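Local coordinates for spore coat polysaccharide biosynthesis protein spsE (Bacillus subtilis, PDB 1VLI), which probably acts as an N-acylneuraminate-9-phosphate synthase-like enzyme in making the spore coat polysaccharide, at residues D364-A367 and D368-I371. Sequence-based numbering, arbitrary orientation.
Sequences DIPA and DTGI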
ATOM      1  N   ASP A 364      -4.103  19.709 -29.596  1.00 54.59           N
ATOM      2  CA  ASP A 364      -5.096  18.681 -29.319  1.00 56.09           C
ATOM      3  C   ASP A 364      -4.487  17.461 -28.634  1.00 57.46           C
ATOM      4  O   ASP A 364      -3.460  16.969 -29.067  1.00 60.76           O
ATOM      5  CB  ASP A 364      -5.725  18.210 -30.625  1.00 56.05           C
ATOM      6  CG  ASP A 364      -6.513  19.303 -31.331  1.00 55.88           C
ATOM      7  OD1 ASP A 364      -6.771  20.376 -30.727  1.00 50.96           O
ATOM      8  OD2 ASP A 364      -6.917  19.148 -32.500  1.00 50.80           O
ATOM      9  N   ILE A 365      -5.125  16.972 -27.579  1.00 56.47           N
ATOM     10  CA  ILE A 365      -4.705  15.725 -26.947  1.00 57.05           C
ATOM     11  C   ILE A 365      -5.885  14.762 -27.004  1.00 59.43           C
ATOM     12  O   ILE A 365      -6.998  15.127 -26.606  1.00 58.10           O
ATOM     13  CB  ILE A 365      -4.273  15.966 -25.501  1.00 53.52           C
ATOM     14  CG1 ILE A 365      -3.507  17.290 -25.391  1.00 52.15           C
ATOM     15  CG2 ILE A 365      -3.423  14.805 -25.008  1.00 60.12           C
ATOM     16  CD1 ILE A 365      -3.246  17.759 -23.974  1.00 49.36           C
ATOM     17  N   PRO A 366      -5.672  13.557 -27.541  1.00 62.31           N
ATOM     18  CA  PRO A 366      -6.717  12.528 -27.540  1.00 63.38           C
ATOM     19  C   PRO A 366      -7.098  12.110 -26.103  1.00 64.36           C
ATOM     20  O   PRO A 366      -6.302  12.291 -25.173  1.00 64.91           O
ATOM     21  CB  PRO A 366      -6.057  11.368 -28.294  1.00 63.29           C
ATOM     22  CG  PRO A 366      -4.946  12.014 -29.110  1.00 63.81           C
ATOM     23  CD  PRO A 366      -4.441  13.104 -28.226  1.00 62.59           C
ATOM     24  N   ALA A 367      -8.299  11.575 -25.908  1.00 64.48           N
ATOM     25  CA  ALA A 367      -8.681  11.065 -24.583  1.00 65.11           C
ATOM     26  C   ALA A 367      -7.818   9.860 -24.302  1.00 67.36           C
ATOM     27  O   ALA A 367      -7.269   9.276 -25.239  1.00 69.55           O
ATOM     28  CB  ALA A 367     -10.131  10.676 -24.560  1.00 64.57           C
ATOM     29  N   ASP A 368      -7.677   9.506 -23.023  1.00 68.33           N
ATOM     30  CA  ASP A 368      -6.950   8.301 -22.601  1.00 68.84           C
ATOM     31  C   ASP A 368      -5.476   8.256 -22.949  1.00 67.26           C
ATOM     32  O   ASP A 368      -4.908   7.177 -23.135  1.00 68.64           O
ATOM     33  CB  ASP A 368      -7.620   7.070 -23.179  1.00 70.33           C
ATOM     34  CG  ASP A 368      -8.618   6.508 -22.253  1.00 82.37           C
ATOM     35  OD1 ASP A 368      -8.168   5.712 -21.383  1.00 96.65           O
ATOM     36  OD2 ASP A 368      -9.845   6.832 -22.292  1.00 82.88           O
ATOM     37  N   THR A 369      -4.858   9.423 -23.028  1.00 63.45           N
ATOM     38  CA  THR A 369      -3.472   9.523 -23.423  1.00 59.78           C
ATOM     39  C   THR A 369      -2.717  10.177 -22.283  1.00 58.48           C
ATOM     40  O   THR A 369      -3.220  11.119 -21.658  1.00 58.18           O
ATOM     41  CB  THR A 369      -3.391  10.363 -24.699  1.00 59.47           C
ATOM     42  OG1 THR A 369      -4.372   9.865 -25.613  1.00 60.39           O
ATOM     43  CG2 THR A 369      -2.062  10.147 -25.440  1.00 58.74           C
ATOM     44  N   GLY A 370      -1.535   9.657 -21.975  1.00 55.10           N
ATOM     45  CA  GLY A 370      -0.724  10.294 -20.980  1.00 53.38           C
ATOM     46  C   GLY A 370      -0.174  11.610 -21.492  1.00 55.81           C
ATOM     47  O   GLY A 370       0.350  11.683 -22.620  1.00 56.05           O
ATOM     48  N   ILE A 371      -0.275  12.630 -20.637  1.00 56.50           N
ATOM     49  CA  ILE A 371       0.262  13.960 -20.891  1.00 56.25           C
ATOM     50  C   ILE A 371       1.768  13.911 -20.997  1.00 57.05           C
ATOM     51  O   ILE A 371       2.426  13.175 -20.305  1.00 61.97           O
ATOM     52  CB  ILE A 371      -0.120  14.929 -19.769  1.00 55.44           C
ATOM     53  CG1 ILE A 371      -1.633  14.991 -19.614  1.00 56.35           C
ATOM     54  CG2 ILE A 371       0.399  16.343 -20.082  1.00 56.36           C
ATOM     55  CD1 ILE A 371      -2.295  15.667 -20.745  1.00 41.08           C
TER
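Thr-369 reaches back over the bend made by Pro-366 to Thr-369, giving a hydrogen bond from its OG1 to Ala-367 O at 3.0 Å. The hydroxyl sits above the carbonyl plane, 62° out of it, so the bond bypasses the lone-pair directions. It is placed there by a chi1 of -48°, which sets OG1 beside the backbone N and opposite the carbonyl carbon. Thr-369 OG1 also lies over the face of the proline ring, nearest Pro-366 CB at 3.5 Å. Between Thr-369 OG1 and Pro-366 O the distance is 3.1 Å, without a bond. Ala-367 and Asp-368, the latter with positive phi, form the corner of a beta turn close to type II. The direct closing bond is missing: Pro-366 O and Thr-369 N are both held by Thr-320 OG1 of strand 317-320. On the buried side Ile-365 and Ile-371 cross at about a right angle, their CD1 methyls meeting at 4.0 Å, and both also pack on Thr-320. A valine in place of Thr-369 would probably leave Ala-367 O without this hydroxyl and put a methyl among the turn carbonyls. The turn lies in the SAF (antifreeze-like) domain, remote from the zinc ion: the strand hydroxyl bridges its two ends, Thr-369 OG1 bonds the carbonyl at its corner, and two isoleucines join its arms through apolar contact beneath.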